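Local coordinates for neural CELL adhesion molecule (Homo sapiens, PDB 2VKX), which probably mediates adhesion between cells as a neural adhesion receptor, represented here by its tandem fibronectin type III domains 1 and 2, at residues V107-A112 with N186-S191; A176-Y181 with F196-A201. The protein carries 1 engineered substitution. All coordinates share one frame; numbering follows the deposited sequence.

Contact 1: V107-A112 with N186-S191; sequences VREPSA and NQQGKS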
loop_
_atom_site.group_PDB
_atom_site.type_symbol
_atom_site.label_atom_id
_atom_site.label_comp_id
_atom_site.label_asym_id
_atom_site.label_seq_id
_atom_site.Cartn_x
_atom_site.Cartn_y
_atom_site.Cartn_z
ATOM N N VAL A 107 -2.779 11.783 5.452
ATOM C CA VAL A 107 -2.443 10.948 6.593
ATOM C C VAL A 107 -3.574 11.088 7.611
ATOM O O VAL A 107 -4.009 12.201 7.926
ATOM C CB VAL A 107 -1.087 11.354 7.223
ATOM C CG1 VAL A 107 0.045 10.923 6.314
ATOM C CG2 VAL A 107 -1.026 12.858 7.423
ATOM N N ARG A 108 -4.077 9.950 8.081
ATOM C CA ARG A 108 -5.159 9.909 9.058
ATOM C C ARG A 108 -4.647 9.205 10.319
ATOM O O ARG A 108 -3.598 8.560 10.293
ATOM C CB ARG A 108 -6.351 9.160 8.455
ATOM C CG ARG A 108 -7.372 8.642 9.464
ATOM C CD ARG A 108 -8.259 9.740 10.071
ATOM N NE ARG A 108 -7.480 10.832 10.652
ATOM C CZ ARG A 108 -8.003 11.873 11.286
ATOM N NH1 ARG A 108 -9.316 11.968 11.431
ATOM N NH2 ARG A 108 -7.210 12.826 11.760
ATOM N N GLU A 109 -5.364 9.337 11.427
ATOM C CA GLU A 109 -4.937 8.687 12.661
ATOM C C GLU A 109 -5.004 7.190 12.407
ATOM O O GLU A 109 -5.719 6.736 11.520
ATOM C CB GLU A 109 -5.850 9.062 13.834
ATOM C CG GLU A 109 -6.173 10.551 13.915
ATOM C CD GLU A 109 -6.625 10.997 15.301
ATOM O OE1 GLU A 109 -5.758 11.127 16.192
ATOM O OE2 GLU A 109 -7.841 11.216 15.504
ATOM N N PRO A 110 -4.254 6.404 13.186
ATOM C CA PRO A 110 -4.236 4.953 13.025
ATOM C C PRO A 110 -5.550 4.335 13.450
ATOM O O PRO A 110 -6.272 4.909 14.257
ATOM C CB PRO A 110 -3.104 4.518 13.950
ATOM C CG PRO A 110 -2.305 5.737 14.142
ATOM C CD PRO A 110 -3.323 6.806 14.242
ATOM N N SER A 111 -5.877 3.174 12.903
ATOM C CA SER A 111 -7.093 2.508 13.326
ATOM C C SER A 111 -6.633 1.702 14.542
ATOM O O SER A 111 -5.431 1.539 14.757
ATOM C CB SER A 111 -7.654 1.617 12.212
ATOM O OG SER A 111 -6.699 0.686 11.750
ATOM N N ALA A 112 -7.574 1.231 15.353
ATOM C CA ALA A 112 -7.229 0.486 16.555
ATOM C C ALA A 112 -6.725 -0.911 16.249
ATOM O O ALA A 112 -7.119 -1.526 15.261
ATOM C CB ALA A 112 -8.426 0.408 17.474
ATOM N N ASN A 186 0.487 7.599 15.886
ATOM C CA ASN A 186 1.434 8.025 14.865
ATOM C C ASN A 186 1.654 9.548 14.913
ATOM O O ASN A 186 1.158 10.234 15.809
ATOM C CB ASN A 186 0.988 7.570 13.460
ATOM C CG ASN A 186 -0.357 8.128 13.050
ATOM O OD1 ASN A 186 -0.890 9.022 13.692
ATOM N ND2 ASN A 186 -0.907 7.605 11.958
ATOM N N GLN A 187 2.409 10.070 13.953
ATOM C CA GLN A 187 2.721 11.489 13.911
ATOM C C GLN A 187 1.468 12.351 13.788
ATOM O O GLN A 187 1.517 13.554 13.998
ATOM C CB GLN A 187 3.672 11.785 12.734
ATOM C CG GLN A 187 4.385 10.545 12.107
ATOM C CD GLN A 187 5.915 10.488 12.345
ATOM O OE1 GLN A 187 6.625 9.693 11.710
ATOM N NE2 GLN A 187 6.414 11.320 13.266
ATOM N N GLN A 188 0.343 11.728 13.463
ATOM C CA GLN A 188 -0.921 12.434 13.272
ATOM C C GLN A 188 -1.834 12.421 14.509
ATOM O O GLN A 188 -2.723 13.264 14.644
ATOM C CB GLN A 188 -1.646 11.808 12.075
ATOM C CG GLN A 188 -2.987 12.431 11.692
ATOM C CD GLN A 188 -2.841 13.753 10.948
ATOM O OE1 GLN A 188 -2.041 13.868 10.015
ATOM N NE2 GLN A 188 -3.627 14.756 11.351
ATOM N N GLY A 189 -1.624 11.461 15.405
ATOM C CA GLY A 189 -2.457 11.377 16.591
ATOM C C GLY A 189 -2.759 9.967 17.071
ATOM O O GLY A 189 -2.153 9.000 16.615
ATOM N N LYS A 190 -3.708 9.860 17.998
ATOM C CA LYS A 190 -4.103 8.580 18.574
ATOM C C LYS A 190 -5.362 7.944 17.972
ATOM O O LYS A 190 -6.275 8.619 17.495
ATOM C CB LYS A 190 -4.313 8.731 20.076
ATOM C CG LYS A 190 -3.090 9.191 20.836
ATOM C CD LYS A 190 -3.488 9.672 22.232
ATOM C CE LYS A 190 -2.295 10.194 23.016
ATOM N NZ LYS A 190 -2.733 10.915 24.245
ATOM N N SER A 191 -5.396 6.622 18.025
ATOM C CA SER A 191 -6.512 5.849 17.508
ATOM C C SER A 191 -7.561 5.657 18.589
ATOM O O SER A 191 -7.385 6.077 19.732
ATOM C CB SER A 191 -6.024 4.466 17.106
ATOM O OG SER A 191 -5.709 3.730 18.273
#

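Contact 2: A176-Y181 with F196-A201; sequences AEYEVY and FVFRTA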
loop_
_atom_site.group_PDB
_atom_site.type_symbol
_atom_site.label_atom_id
_atom_site.label_comp_id
_atom_site.label_asym_id
_atom_site.label_seq_id
_atom_site.Cartn_x
_atom_site.Cartn_y
_atom_site.Cartn_z
ATOM N N ALA A 176 -9.015 -11.232 40.764
ATOM C CA ALA A 176 -9.363 -9.852 40.463
ATOM C C ALA A 176 -9.631 -9.633 38.975
ATOM O O ALA A 176 -9.022 -10.285 38.116
ATOM C CB ALA A 176 -8.240 -8.929 40.940
ATOM N N GLU A 177 -10.540 -8.696 38.691
ATOM C CA GLU A 177 -10.940 -8.362 37.325
ATOM C C GLU A 177 -10.269 -7.106 36.815
ATOM O O GLU A 177 -10.307 -6.061 37.465
ATOM C CB GLU A 177 -12.455 -8.188 37.247
ATOM C CG GLU A 177 -13.227 -9.476 37.426
ATOM C CD GLU A 177 -14.711 -9.239 37.497
ATOM O OE1 GLU A 177 -15.304 -8.861 36.469
ATOM O OE2 GLU A 177 -15.283 -9.417 38.587
ATOM N N TYR A 178 -9.677 -7.211 35.629
ATOM C CA TYR A 178 -8.965 -6.094 35.025
ATOM C C TYR A 178 -9.473 -5.711 33.640
ATOM O O TYR A 178 -10.143 -6.502 32.972
ATOM C CB TYR A 178 -7.477 -6.434 34.891
ATOM C CG TYR A 178 -6.721 -6.548 36.181
ATOM C CD1 TYR A 178 -6.756 -7.721 36.944
ATOM C CD2 TYR A 178 -5.948 -5.484 36.639
ATOM C CE1 TYR A 178 -6.029 -7.826 38.135
ATOM C CE2 TYR A 178 -5.222 -5.579 37.821
ATOM C CZ TYR A 178 -5.265 -6.747 38.560
ATOM O OH TYR A 178 -4.524 -6.818 39.715
ATOM N N GLU A 179 -9.141 -4.491 33.221
ATOM C CA GLU A 179 -9.479 -4.008 31.885
ATOM C C GLU A 179 -8.220 -3.365 31.308
ATOM O O GLU A 179 -7.546 -2.577 31.977
ATOM C CB GLU A 179 -10.629 -2.987 31.900
ATOM C CG GLU A 179 -10.339 -1.678 32.626
ATOM C CD GLU A 179 -11.497 -0.691 32.513
ATOM O OE1 GLU A 179 -11.395 0.431 33.067
ATOM O OE2 GLU A 179 -12.507 -1.047 31.866
ATOM N N VAL A 180 -7.894 -3.731 30.073
ATOM C CA VAL A 180 -6.730 -3.205 29.394
ATOM C C VAL A 180 -7.156 -2.350 28.218
ATOM O O VAL A 180 -8.050 -2.731 27.460
ATOM C CB VAL A 180 -5.852 -4.330 28.829
ATOM C CG1 VAL A 180 -4.732 -3.740 28.014
ATOM C CG2 VAL A 180 -5.287 -5.160 29.945
ATOM N N TYR A 181 -6.515 -1.195 28.071
ATOM C CA TYR A 181 -6.779 -0.308 26.948
ATOM C C TYR A 181 -5.505 -0.152 26.116
ATOM O O TYR A 181 -4.431 0.159 26.637
ATOM C CB TYR A 181 -7.265 1.061 27.427
ATOM C CG TYR A 181 -8.720 1.075 27.845
ATOM C CD1 TYR A 181 -9.097 0.766 29.153
ATOM C CD2 TYR A 181 -9.721 1.407 26.932
ATOM C CE1 TYR A 181 -10.433 0.797 29.544
ATOM C CE2 TYR A 181 -11.061 1.438 27.309
ATOM C CZ TYR A 181 -11.411 1.136 28.617
ATOM O OH TYR A 181 -12.729 1.208 29.004
ATOM N N PHE A 196 -9.949 -4.686 26.420
ATOM C CA PHE A 196 -9.932 -6.121 26.647
ATOM C C PHE A 196 -10.126 -6.347 28.146
ATOM O O PHE A 196 -9.460 -5.717 28.966
ATOM C CB PHE A 196 -8.576 -6.676 26.196
ATOM C CG PHE A 196 -8.460 -8.147 26.319
ATOM C CD1 PHE A 196 -9.008 -8.982 25.346
ATOM C CD2 PHE A 196 -7.842 -8.709 27.427
ATOM C CE1 PHE A 196 -8.947 -10.365 25.473
ATOM C CE2 PHE A 196 -7.769 -10.086 27.573
ATOM C CZ PHE A 196 -8.325 -10.923 26.594
ATOM N N VAL A 197 -11.041 -7.235 28.506
ATOM C CA VAL A 197 -11.297 -7.503 29.918
ATOM C C VAL A 197 -11.021 -8.949 30.302
ATOM O O VAL A 197 -11.434 -9.873 29.608
ATOM C CB VAL A 197 -12.751 -7.152 30.295
ATOM C CG1 VAL A 197 -12.991 -7.414 31.767
ATOM C CG2 VAL A 197 -13.009 -5.707 29.993
ATOM N N PHE A 198 -10.319 -9.134 31.417
ATOM C CA PHE A 198 -9.994 -10.470 31.885
ATOM C C PHE A 198 -10.025 -10.574 33.410
ATOM O O PHE A 198 -10.167 -9.578 34.126
ATOM C CB PHE A 198 -8.618 -10.884 31.364
ATOM C CG PHE A 198 -7.506 -10.094 31.945
ATOM C CD1 PHE A 198 -6.858 -10.531 33.092
ATOM C CD2 PHE A 198 -7.148 -8.873 31.390
ATOM C CE1 PHE A 198 -5.867 -9.759 33.685
ATOM C CE2 PHE A 198 -6.164 -8.093 31.968
ATOM C CZ PHE A 198 -5.520 -8.536 33.124
ATOM N N ARG A 199 -9.870 -11.803 33.889
ATOM C CA ARG A 199 -9.911 -12.094 35.304
ATOM C C ARG A 199 -8.877 -13.139 35.712
ATOM O O ARG A 199 -8.865 -14.261 35.197
ATOM C CB ARG A 199 -11.313 -12.569 35.674
ATOM C CG ARG A 199 -11.423 -13.088 37.072
ATOM C CD ARG A 199 -12.845 -13.082 37.552
ATOM N NE ARG A 199 -12.937 -13.741 38.852
ATOM C CZ ARG A 199 -13.941 -13.583 39.707
ATOM N NH1 ARG A 199 -14.953 -12.777 39.404
ATOM N NH2 ARG A 199 -13.925 -14.232 40.863
ATOM N N THR A 200 -8.015 -12.766 36.651
ATOM C CA THR A 200 -6.981 -13.666 37.129
ATOM C C THR A 200 -7.597 -14.816 37.913
ATOM O O THR A 200 -8.765 -14.760 38.308
ATOM C CB THR A 200 -5.974 -12.922 38.019
ATOM O OG1 THR A 200 -6.663 -12.303 39.117
ATOM C CG2 THR A 200 -5.258 -11.862 37.215
ATOM N N ALA A 201 -6.803 -15.860 38.123
ATOM C CA ALA A 201 -7.252 -17.032 38.857
ATOM C C ALA A 201 -7.380 -16.738 40.354
ATOM O O ALA A 201 -6.975 -15.674 40.830
ATOM C CB ALA A 201 -6.291 -18.184 38.624
#

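Contact 1: V107-A112 with N186-S191
P110 and N186 meet where the loop between strands 92-103 and 114-119, connecting the two fibronectin type III domains, passes over the FG turn of the second, the type I turn N186-G189. P110 CG and CD lie against the N186 carboxamide, P110 CG standing 3.3 Å from N186 CG. The amide gets there because N186 CG sits between its own backbone N and carbonyl carbon (chi1 60°). There N186 OD1 accepts from Q188 N at 3.0 Å, completing an Asx turn. The donor stands above the carbonyl plane, and G189 N adds a weak bond to the same oxygen. N186 ND2 makes a nearly straight but weak bond to R108 O (3.3 Å, 164°) and a second weak one to D135 O, so both ends of the buried amide are engaged. Within the turn, Q188 lays its CG 3.9 Å from R108 C, while its amide end crosses V107 at a slant, Q188 OE1 lying 3.0 Å from V107 CG2. P110 and S191 lie side by side, CA atoms 5.1 Å apart, and S191 OG is bonded to A184 N. The arrangement is an FG beta hairpin closed by a type I turn, with an Asx turn at its first residue, at a fibronectin type III interdomain junction.

Contact 2: A176-Y181 with F196-A201
Strands 177-181 and 196-199 run antiparallel, their axes 4.7 Å apart at the closest and 155° between N-to-C directions, with Y178-F198 and V180-F196 as hydrogen-bonded pairs and E177-R199 and E179-V197 as non-hydrogen-bonded ones. The ladder bonds include Y178 N to F198 O and V180 N to F196 O, both 2.8 Å. It runs on past the strands at A176, whose N gives a straight bond to T200 OG1 (3.1 Å, 173°) and whose O accepts from T200 N; T200 OG1 is also bonded to D173 O. On the face carrying Y178, V180, F196 and F198, the F198 ring leans toward the partner strand because its CG lies between backbone N and carbonyl carbon (chi1 67°). Y178 CB rests over one face of this ring, 3.4 Å from F198 CZ, and V180 CG2 meets its edge in plane, 3.7 Å from F198 CE2. The Y178 and F198 rings are nearly parallel but slid so far that they barely overlap. On the other face, E177 OE2 and R199 NH1 form a long salt bridge at 3.5 Å, and R199 NH2 is also bonded to N175 OD1. Strand 140-149 flanks the hairpin beyond 177-186, while I126 of strand 126-131 faces F196 and F198 across the sandwich.

Overall arrangement
From the N terminus the chain builds the first fibronectin type III domain, and 107-112 lies in the loop connecting its strand 92-103 to 114-119 of the second. Contact 1 closes a long loop, since 186-191 comes only after most of the second domain. Contact 2 spans a much shorter loop and joins the two strands of one hairpin, 177-186 and 189-199, towards its open end. The segments alternate along the chain, so the two contacts cross. Both use strand 189-199 at an edge of the same four-stranded sheet, yet their centres are 26 Å apart and they do not touch: contact 1 lies by the interdomain junction, contact 2 towards the C terminus.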